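Local coordinates for DUF4442 domain-containing protein (Pseudomonas aeruginosa, PDB 1SH8), which is of unknown function but belongs to the HotDog superfamily and is probably a thioesterase, at residues Gly34-Arg39 and Val99-Asp104; Thr59-Pro64 and Leu127-Glu132; Val82-Leu87 and Ala141-Leu146. All blocks are in the same frame, centred on the assembly; numbering follows the deposited sequence.

Overall arrangement
All three contacts tie parts of one HotDog domain together. Contact 2 is the buried one: every residue that touches there is inside, and apolar carbons of helix 54-62 and the following Pro-64 meet strand 120-130 without a hydrogen bond. Contacts 1 and 3 are antiparallel strand pairs, each with a largely buried face and one more open to solvent, and both rest on backbone hydrogen bonds. Contact 1 packs directly on contact 2 through Val-99 and Ala-101. Contact 3 meets contact 2 at Tyr-144 and Glu-62, but stays about 8 Å from contact 1 at the nearest atoms. Contacts 2 and 3 share a sheet, in which strands 120-130 and 136-148 are neighbours, and both reach the second subunit.

Contact 1: Gly34-Arg39 and Val99-Asp104; sequences GYVRLR and VEARLD
Tyr-35 meets Glu-100 through its hydroxyl, two residues before its bridge partner, Arg-102. CG anti to the backbone N (chi1 178°) lays the ring along its own strand toward Arg-37, with the hydroxyl end turned to Glu-100, and Tyr-35 OH donates to Glu-100 OE1 at 2.6 Å. This carboxylate oxygen sits at the ring edge, close to the ring plane, whereas the hydroxyl meets it from above the carboxylate, the two planes being 55° apart. Arg-37 NH1 comes to the same ring edge and gives a second bond to Tyr-35 OH, 3.0 Å long, with the hydroxyl in the guanidinium plane. The hydroxyl thus accepts from one side chain and donates to another, which probably limits the ring's freedom to turn; Arg-37 NE forms a salt bridge with Glu-29.

The backbones form an antiparallel ladder, their axes 165° apart, in the part of the HotDog fold where strand 35-40 lies between strands 27-32 and 97-102. Val-36 and Ala-101 exchange N-H...O bonds, both 3.0 Å, and Leu-38 does the same with Val-99. Beyond the last bridge, Leu-103 N bonds to Gly-34 O at 2.9 Å, the donor standing above the carbonyl plane.

On the opposite, buried face the touches are apolar: Val-36 CG2 lies 4.2 Å from Ala-101 CB, and Leu-38 CB lies 4.1 Å from Val-99 CG1. Helix 64-72 covers this face through Pro-64, Ala-67 and Leu-68, while Leu-127 and Leu-129 of strand 120-130 press on Val-99.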
loop_
_atom_site.group_PDB
_atom_site.type_symbol
_atom_site.label_atom_id
_atom_site.label_comp_id
_atom_site.label_asym_id
_atom_site.label_seq_id
_atom_site.Cartn_x
_atom_site.Cartn_y
_atom_site.Cartn_z
ATOM N N GLY A 34 1.756 -2.584 -23.312
ATOM C CA GLY A 34 0.664 -3.479 -22.971
ATOM C C GLY A 34 0.953 -4.677 -22.075
ATOM O O GLY A 34 0.041 -5.438 -21.776
ATOM N N TYR A 35 2.199 -4.866 -21.649
ATOM C CA TYR A 35 2.523 -5.997 -20.783
ATOM C C TYR A 35 3.740 -5.764 -19.897
ATOM O O TYR A 35 4.802 -5.370 -20.374
ATOM C CB TYR A 35 2.761 -7.270 -21.607
ATOM C CG TYR A 35 3.158 -8.456 -20.751
ATOM C CD1 TYR A 35 2.221 -9.099 -19.934
ATOM C CD2 TYR A 35 4.481 -8.899 -20.711
ATOM C CE1 TYR A 35 2.595 -10.155 -19.091
ATOM C CE2 TYR A 35 4.869 -9.950 -19.872
ATOM C CZ TYR A 35 3.921 -10.573 -19.067
ATOM O OH TYR A 35 4.304 -11.610 -18.246
ATOM N N VAL A 36 3.577 -6.024 -18.602
ATOM C CA VAL A 36 4.670 -5.868 -17.651
ATOM C C VAL A 36 4.652 -7.018 -16.650
ATOM O O VAL A 36 3.596 -7.596 -16.368
ATOM C CB VAL A 36 4.575 -4.529 -16.849
ATOM C CG1 VAL A 36 4.516 -3.344 -17.807
ATOM C CG2 VAL A 36 3.355 -4.539 -15.926
ATOM N N ARG A 37 5.830 -7.357 -16.141
ATOM C CA ARG A 37 5.970 -8.396 -15.125
ATOM C C ARG A 37 7.026 -7.901 -14.150
ATOM O O ARG A 37 8.157 -7.610 -14.546
ATOM C CB ARG A 37 6.403 -9.741 -15.727
ATOM C CG ARG A 37 6.494 -10.842 -14.672
ATOM C CD ARG A 37 6.615 -12.231 -15.281
ATOM N NE ARG A 37 7.921 -12.503 -15.878
ATOM C CZ ARG A 37 8.156 -12.597 -17.184
ATOM N NH1 ARG A 37 7.175 -12.427 -18.062
ATOM N NH2 ARG A 37 9.374 -12.904 -17.612
ATOM N N LEU A 38 6.647 -7.797 -12.880
ATOM C CA LEU A 38 7.547 -7.308 -11.842
ATOM C C LEU A 38 7.778 -8.360 -10.766
ATOM O O LEU A 38 6.970 -9.277 -10.594
ATOM C CB LEU A 38 6.956 -6.053 -11.188
ATOM C CG LEU A 38 6.353 -4.979 -12.104
ATOM C CD1 LEU A 38 5.730 -3.889 -11.236
ATOM C CD2 LEU A 38 7.418 -4.397 -13.027
ATOM N N ARG A 39 8.880 -8.210 -10.038
ATOM C CA ARG A 39 9.236 -9.132 -8.965
ATOM C C ARG A 39 9.682 -8.371 -7.717
ATOM O O ARG A 39 10.498 -7.456 -7.799
ATOM C CB ARG A 39 10.374 -10.059 -9.413
ATOM C CG ARG A 39 10.788 -11.085 -8.349
ATOM C CD ARG A 39 11.976 -11.945 -8.791
ATOM N NE ARG A 39 13.228 -11.192 -8.796
ATOM C CZ ARG A 39 13.893 -10.831 -9.889
ATOM N NH1 ARG A 39 13.436 -11.152 -11.092
ATOM N NH2 ARG A 39 15.022 -10.147 -9.776
ATOM N N VAL A 99 4.167 -10.396 -10.121
ATOM C CA VAL A 99 2.879 -9.970 -10.631
ATOM C C VAL A 99 3.054 -9.606 -12.101
ATOM O O VAL A 99 4.127 -9.161 -12.521
ATOM C CB VAL A 99 2.348 -8.721 -9.878
ATOM C CG1 VAL A 99 3.243 -7.515 -10.154
ATOM C CG2 VAL A 99 0.910 -8.420 -10.305
ATOM N N GLU A 100 2.014 -9.836 -12.891
ATOM C CA GLU A 100 2.047 -9.439 -14.287
ATOM C C GLU A 100 0.723 -8.746 -14.573
ATOM O O GLU A 100 -0.285 -9.003 -13.913
ATOM C CB GLU A 100 2.313 -10.629 -15.227
ATOM C CG GLU A 100 1.364 -11.798 -15.182
ATOM C CD GLU A 100 1.940 -13.020 -15.914
ATOM O OE1 GLU A 100 2.359 -12.886 -17.081
ATOM O OE2 GLU A 100 1.976 -14.121 -15.319
ATOM N N ALA A 101 0.743 -7.820 -15.519
ATOM C CA ALA A 101 -0.451 -7.063 -15.861
ATOM C C ALA A 101 -0.399 -6.698 -17.330
ATOM O O ALA A 101 0.680 -6.554 -17.897
ATOM C CB ALA A 101 -0.522 -5.798 -15.012
ATOM N N ARG A 102 -1.564 -6.545 -17.944
ATOM C CA ARG A 102 -1.602 -6.198 -19.351
ATOM C C ARG A 102 -2.739 -5.251 -19.724
ATOM O O ARG A 102 -3.707 -5.089 -18.980
ATOM C CB ARG A 102 -1.688 -7.478 -20.196
ATOM C CG ARG A 102 -2.918 -8.335 -19.938
ATOM C CD ARG A 102 -2.841 -9.670 -20.701
ATOM N NE ARG A 102 -1.832 -10.578 -20.153
ATOM C CZ ARG A 102 -1.429 -11.705 -20.741
ATOM N NH1 ARG A 102 -1.946 -12.073 -21.908
ATOM N NH2 ARG A 102 -0.510 -12.472 -20.160
ATOM N N LEU A 103 -2.571 -4.603 -20.874
ATOM C CA LEU A 103 -3.551 -3.687 -21.460
ATOM C C LEU A 103 -3.524 -4.032 -22.944
ATOM O O LEU A 103 -2.459 -3.988 -23.560
ATOM C CB LEU A 103 -3.127 -2.224 -21.296
ATOM C CG LEU A 103 -3.364 -1.497 -19.979
ATOM C CD1 LEU A 103 -2.813 -0.075 -20.086
ATOM C CD2 LEU A 103 -4.854 -1.475 -19.674
ATOM N N ASP A 104 -4.665 -4.382 -23.528
ATOM C CA ASP A 104 -4.655 -4.726 -24.949
ATOM C C ASP A 104 -4.438 -3.482 -25.816
ATOM O O ASP A 104 -4.687 -2.351 -25.382
ATOM C CB ASP A 104 -5.948 -5.442 -25.357
ATOM C CG ASP A 104 -7.151 -4.531 -25.339
ATOM O OD1 ASP A 104 -7.590 -4.149 -24.234
ATOM O OD2 ASP A 104 -7.656 -4.194 -26.431
#

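Contact 2: Thr59-Pro64 and Leu127-Glu132; sequences TLAELP and LQLTDE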
loop_
_atom_site.group_PDB
_atom_site.type_symbol
_atom_site.label_atom_id
_atom_site.label_comp_id
_atom_site.label_asym_id
_atom_site.label_seq_id
_atom_site.Cartn_x
_atom_site.Cartn_y
_atom_site.Cartn_z
ATOM N N THR A 59 2.965 -2.440 -2.743
ATOM C CA THR A 59 3.810 -1.776 -3.721
ATOM C C THR A 59 3.930 -2.612 -4.995
ATOM O O THR A 59 3.830 -2.084 -6.104
ATOM C CB THR A 59 5.199 -1.483 -3.120
ATOM O OG1 THR A 59 5.045 -0.592 -2.009
ATOM C CG2 THR A 59 6.108 -0.825 -4.146
ATOM N N LEU A 60 4.124 -3.918 -4.836
ATOM C CA LEU A 60 4.237 -4.805 -5.990
ATOM C C LEU A 60 2.947 -4.816 -6.808
ATOM O O LEU A 60 2.983 -4.779 -8.036
ATOM C CB LEU A 60 4.550 -6.233 -5.535
ATOM C CG LEU A 60 4.608 -7.267 -6.667
ATOM C CD1 LEU A 60 5.734 -6.901 -7.631
ATOM C CD2 LEU A 60 4.827 -8.655 -6.088
ATOM N N ALA A 61 1.810 -4.868 -6.116
ATOM C CA ALA A 61 0.505 -4.908 -6.776
ATOM C C ALA A 61 0.093 -3.581 -7.406
ATOM O O ALA A 61 -0.615 -3.558 -8.410
ATOM C CB ALA A 61 -0.561 -5.352 -5.778
ATOM N N GLU A 62 0.548 -2.478 -6.819
ATOM C CA GLU A 62 0.195 -1.139 -7.288
ATOM C C GLU A 62 1.023 -0.610 -8.468
ATOM O O GLU A 62 0.488 0.042 -9.374
ATOM C CB GLU A 62 0.308 -0.159 -6.106
ATOM C CG GLU A 62 -0.253 1.251 -6.322
ATOM C CD GLU A 62 0.611 2.153 -7.204
ATOM O OE1 GLU A 62 1.858 2.034 -7.185
ATOM O OE2 GLU A 62 0.029 3.011 -7.906
ATOM N N LEU A 63 2.323 -0.897 -8.455
ATOM C CA LEU A 63 3.229 -0.387 -9.480
ATOM C C LEU A 63 2.906 -0.726 -10.938
ATOM O O LEU A 63 3.247 0.047 -11.835
ATOM C CB LEU A 63 4.671 -0.793 -9.156
ATOM C CG LEU A 63 5.712 0.177 -9.716
ATOM C CD1 LEU A 63 5.567 1.524 -9.026
ATOM C CD2 LEU A 63 7.109 -0.378 -9.492
ATOM N N PRO A 64 2.261 -1.880 -11.204
ATOM C CA PRO A 64 1.953 -2.185 -12.608
ATOM C C PRO A 64 1.184 -1.071 -13.318
ATOM O O PRO A 64 1.286 -0.919 -14.533
ATOM C CB PRO A 64 1.155 -3.481 -12.508
ATOM C CG PRO A 64 1.843 -4.180 -11.372
ATOM C CD PRO A 64 2.005 -3.055 -10.349
ATOM N N LEU A 127 -5.268 -7.939 -10.493
ATOM C CA LEU A 127 -4.089 -8.790 -10.525
ATOM C C LEU A 127 -3.939 -9.815 -9.418
ATOM O O LEU A 127 -4.559 -9.712 -8.361
ATOM C CB LEU A 127 -2.847 -7.896 -10.503
ATOM C CG LEU A 127 -2.899 -6.606 -11.329
ATOM C CD1 LEU A 127 -1.615 -5.815 -11.116
ATOM C CD2 LEU A 127 -3.093 -6.936 -12.800
ATOM N N GLN A 128 -3.082 -10.796 -9.681
ATOM C CA GLN A 128 -2.759 -11.839 -8.717
ATOM C C GLN A 128 -1.257 -11.795 -8.478
ATOM O O GLN A 128 -0.471 -11.672 -9.421
ATOM C CB GLN A 128 -3.103 -13.225 -9.253
ATOM C CG GLN A 128 -4.561 -13.452 -9.568
ATOM C CD GLN A 128 -4.844 -14.907 -9.867
ATOM O OE1 GLN A 128 -4.151 -15.531 -10.669
ATOM N NE2 GLN A 128 -5.864 -15.458 -9.220
ATOM N N LEU A 129 -0.864 -11.873 -7.214
ATOM C CA LEU A 129 0.549 -11.896 -6.854
ATOM C C LEU A 129 0.827 -13.354 -6.527
ATOM O O LEU A 129 0.068 -13.980 -5.786
ATOM C CB LEU A 129 0.815 -11.010 -5.633
ATOM C CG LEU A 129 1.018 -9.512 -5.901
ATOM C CD1 LEU A 129 -0.143 -8.942 -6.710
ATOM C CD2 LEU A 129 1.167 -8.797 -4.558
ATOM N N THR A 130 1.909 -13.896 -7.072
ATOM C CA THR A 130 2.223 -15.301 -6.852
ATOM C C THR A 130 3.619 -15.538 -6.305
ATOM O O THR A 130 4.526 -14.738 -6.532
ATOM C CB THR A 130 2.081 -16.095 -8.174
ATOM O OG1 THR A 130 3.003 -15.577 -9.147
ATOM C CG2 THR A 130 0.664 -15.966 -8.722
ATOM N N ASP A 131 3.792 -16.638 -5.578
ATOM C CA ASP A 131 5.113 -16.965 -5.059
ATOM C C ASP A 131 5.836 -17.887 -6.049
ATOM O O ASP A 131 5.312 -18.183 -7.126
ATOM C CB ASP A 131 5.031 -17.601 -3.663
ATOM C CG ASP A 131 4.314 -18.934 -3.652
ATOM O OD1 ASP A 131 4.214 -19.594 -4.709
ATOM O OD2 ASP A 131 3.865 -19.331 -2.554
ATOM N N GLU A 132 7.035 -18.334 -5.687
ATOM C CA GLU A 132 7.843 -19.179 -6.564
ATOM C C GLU A 132 7.209 -20.497 -7.006
ATOM O O GLU A 132 7.665 -21.111 -7.975
ATOM C CB GLU A 132 9.202 -19.433 -5.904
ATOM C CG GLU A 132 10.076 -18.176 -5.876
ATOM C CD GLU A 132 11.309 -18.322 -4.999
ATOM O OE1 GLU A 132 11.977 -19.378 -5.090
ATOM O OE2 GLU A 132 11.614 -17.377 -4.227
#
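Helix 54-62 of the HotDog domain lies against strand 120-130 here, and the contact covers Leu-60, Ala-61 and Pro-64, where the next helix starts. Leu-129 supplies somewhat more of the strand's share than Leu-127. Its CD1 methyl reaches Ala-61 CB at 3.7 Å, and its CD2 lies 4.0 Å from the same carbon, so the fork of the leucine straddles the small alanine side chain. Leu-60 approaches from beside it: CD2 stands 3.9 Å from Leu-129 CG, the two leucines sliding past each other in opposite directions.

Leu-127, two residues earlier on the same face of the strand, directs CD1 at Ala-61 and Pro-64. Its CG is turned anti to the carbonyl carbon (chi1 -39°), and CD1 meets Pro-64 CG at 3.8 Å and Ala-61 O at 3.7 Å. A single methyl therefore touches both the Ala-61 carbonyl oxygen and the proline ring.

No hydrogen bond joins the two segments, and the 205 Å² buried between them comes from five buried residues. Ala-101 of strand 97-102 adjoins Leu-127, and Leu-38 touches Leu-60 and Pro-64 from strand 35-40. On another side of the helix, Glu-62 OE1 is hydrogen-bonded to Tyr-53 OH of the second subunit. Such apolar packing of a central helix against the concave face of a curved antiparallel sheet is the hallmark of the HotDog fold.

Contact 3: Val82-Leu87 and Ala141-Leu146; sequences VKEMTL and AALYQL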
loop_
_atom_site.group_PDB
_atom_site.type_symbol
_atom_site.label_atom_id
_atom_site.label_comp_id
_atom_site.label_asym_id
_atom_site.label_seq_id
_atom_site.Cartn_x
_atom_site.Cartn_y
_atom_site.Cartn_z
ATOM N N VAL A 82 -3.134 6.739 -9.061
ATOM C CA VAL A 82 -3.995 5.663 -8.610
ATOM C C VAL A 82 -5.118 6.337 -7.816
ATOM O O VAL A 82 -4.856 7.207 -6.984
ATOM C CB VAL A 82 -3.209 4.629 -7.750
ATOM C CG1 VAL A 82 -2.521 5.311 -6.577
ATOM C CG2 VAL A 82 -4.153 3.532 -7.277
ATOM N N LYS A 83 -6.364 5.963 -8.102
ATOM C CA LYS A 83 -7.519 6.559 -7.426
ATOM C C LYS A 83 -7.965 5.758 -6.209
ATOM O O LYS A 83 -8.253 6.320 -5.154
ATOM C CB LYS A 83 -8.695 6.689 -8.398
ATOM C CG LYS A 83 -8.419 7.546 -9.628
ATOM C CD LYS A 83 -7.871 8.915 -9.257
ATOM C CE LYS A 83 -8.840 9.698 -8.382
ATOM N NZ LYS A 83 -8.286 11.036 -8.009
ATOM N N GLU A 84 -8.071 4.444 -6.378
ATOM C CA GLU A 84 -8.449 3.565 -5.280
ATOM C C GLU A 84 -7.973 2.161 -5.565
ATOM O O GLU A 84 -7.770 1.784 -6.719
ATOM C CB GLU A 84 -9.956 3.598 -5.006
ATOM C CG GLU A 84 -10.852 3.736 -6.204
ATOM C CD GLU A 84 -12.298 4.026 -5.802
ATOM O OE1 GLU A 84 -12.566 5.105 -5.220
ATOM O OE2 GLU A 84 -13.167 3.173 -6.061
ATOM N N MET A 85 -7.772 1.392 -4.505
ATOM C CA MET A 85 -7.261 0.045 -4.663
ATOM C C MET A 85 -7.604 -0.825 -3.470
ATOM O O MET A 85 -7.564 -0.375 -2.322
ATOM C CB MET A 85 -5.740 0.104 -4.846
ATOM C CG MET A 85 -5.045 -1.238 -5.058
ATOM S SD MET A 85 -3.277 -1.049 -5.499
ATOM C CE MET A 85 -3.339 0.099 -6.714
ATOM N N THR A 86 -7.957 -2.069 -3.767
ATOM C CA THR A 86 -8.279 -3.060 -2.758
ATOM C C THR A 86 -7.235 -4.157 -2.895
ATOM O O THR A 86 -6.938 -4.592 -4.010
ATOM C CB THR A 86 -9.676 -3.665 -2.997
ATOM O OG1 THR A 86 -10.670 -2.653 -2.797
ATOM C CG2 THR A 86 -9.931 -4.832 -2.038
ATOM N N LEU A 87 -6.667 -4.580 -1.768
ATOM C CA LEU A 87 -5.660 -5.645 -1.753
ATOM C C LEU A 87 -6.152 -6.730 -0.801
ATOM O O LEU A 87 -6.362 -6.468 0.380
ATOM C CB LEU A 87 -4.308 -5.105 -1.270
ATOM C CG LEU A 87 -3.147 -6.110 -1.211
ATOM C CD1 LEU A 87 -2.880 -6.694 -2.599
ATOM C CD2 LEU A 87 -1.897 -5.420 -0.677
ATOM N N ALA A 141 -7.324 -5.171 -6.886
ATOM C CA ALA A 141 -8.228 -4.555 -7.854
ATOM C C ALA A 141 -7.956 -3.063 -7.681
ATOM O O ALA A 141 -8.066 -2.537 -6.569
ATOM C CB ALA A 141 -9.686 -4.884 -7.522
ATOM N N ALA A 142 -7.588 -2.383 -8.762
ATOM C CA ALA A 142 -7.267 -0.963 -8.663
ATOM C C ALA A 142 -7.774 -0.116 -9.820
ATOM O O ALA A 142 -7.890 -0.592 -10.951
ATOM C CB ALA A 142 -5.768 -0.796 -8.545
ATOM N N LEU A 143 -8.059 1.148 -9.518
ATOM C CA LEU A 143 -8.536 2.105 -10.510
ATOM C C LEU A 143 -7.486 3.193 -10.663
ATOM O O LEU A 143 -7.092 3.829 -9.683
ATOM C CB LEU A 143 -9.857 2.743 -10.065
ATOM C CG LEU A 143 -10.479 3.780 -11.009
ATOM C CD1 LEU A 143 -10.870 3.129 -12.336
ATOM C CD2 LEU A 143 -11.698 4.398 -10.349
ATOM N N TYR A 144 -7.038 3.391 -11.898
ATOM C CA TYR A 144 -6.037 4.399 -12.224
ATOM C C TYR A 144 -6.641 5.404 -13.178
ATOM O O TYR A 144 -7.644 5.138 -13.841
ATOM C CB TYR A 144 -4.834 3.763 -12.926
ATOM C CG TYR A 144 -4.087 2.768 -12.088
ATOM C CD1 TYR A 144 -3.036 3.174 -11.259
ATOM C CD2 TYR A 144 -4.446 1.417 -12.094
ATOM C CE1 TYR A 144 -2.358 2.251 -10.453
ATOM C CE2 TYR A 144 -3.776 0.489 -11.292
ATOM C CZ TYR A 144 -2.737 0.918 -10.476
ATOM O OH TYR A 144 -2.092 0.011 -9.667
ATOM N N GLN A 145 -6.000 6.557 -13.259
ATOM C CA GLN A 145 -6.439 7.590 -14.166
ATOM C C GLN A 145 -5.214 8.025 -14.962
ATOM O O GLN A 145 -4.138 8.213 -14.391
ATOM C CB GLN A 145 -6.989 8.771 -13.371
ATOM C CG GLN A 145 -8.202 9.426 -13.980
ATOM C CD GLN A 145 -8.727 10.546 -13.114
ATOM O OE1 GLN A 145 -8.077 11.574 -12.958
ATOM N NE2 GLN A 145 -9.902 10.346 -12.532
ATOM N N LEU A 146 -5.367 8.129 -16.279
ATOM C CA LEU A 146 -4.293 8.608 -17.150
ATOM C C LEU A 146 -4.692 10.073 -17.338
ATOM O O LEU A 146 -5.791 10.362 -17.817
ATOM C CB LEU A 146 -4.311 7.880 -18.501
ATOM C CG LEU A 146 -3.227 8.287 -19.505
ATOM C CD1 LEU A 146 -1.848 7.913 -18.961
ATOM C CD2 LEU A 146 -3.478 7.596 -20.840
HETATM O O HOH W 1 -7.989 12.776 -10.207
#
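Leu-143 faces both Lys-83 and Glu-84, and its backbone bonds to each of them: Lys-83 N donates to Leu-143 O at 2.8 Å, and Leu-143 N to Glu-84 O at 2.9 Å. Two residues opposite one make a classic beta bulge, and the pairing shifts by one residue between Val-82 and Glu-84. Past the bulge the ladder is regular, with Thr-86 N bonded to Ala-141 O at 2.8 Å and Ala-141 N returning a bond to Thr-86 O.

At the bulge the Lys-83 side chain is bent at chi2 and chi3 (-52° and -60°) and crosses the Gln-145 side chain obliquely. A water bridges their ends: it accepts from Lys-83 NZ at 2.8 Å and donates to Gln-145 OE1 at 3.0 Å, an oxygen that also accepts from Arg-147 NH1.

Packing on the face of Val-82, Met-85, Ala-142 and Tyr-144, mostly buried, centres on Tyr-144. Val-82 CB lies 3.7 Å from Tyr-144 CE1, the two side chains crossing at an angle. Met-85 SD lies 3.9 Å from Ala-142 CB. On the other face, Glu-84 CG and Leu-143 CB lie side by side at 4.1 Å.

Tyr-144 OH is hydrogen-bonded to Glu-62 O of helix 54-62, and Met-85 packs on Phe-58 of that helix. Strand 136-148 runs between strands 78-89 and 120-130; beyond Glu-84 to Leu-87, an antiparallel strand of the second subunit carries the sheet across the dimer interface, where Thr-86 OG1 is hydrogen-bonded to Thr-86 OG1 of that subunit.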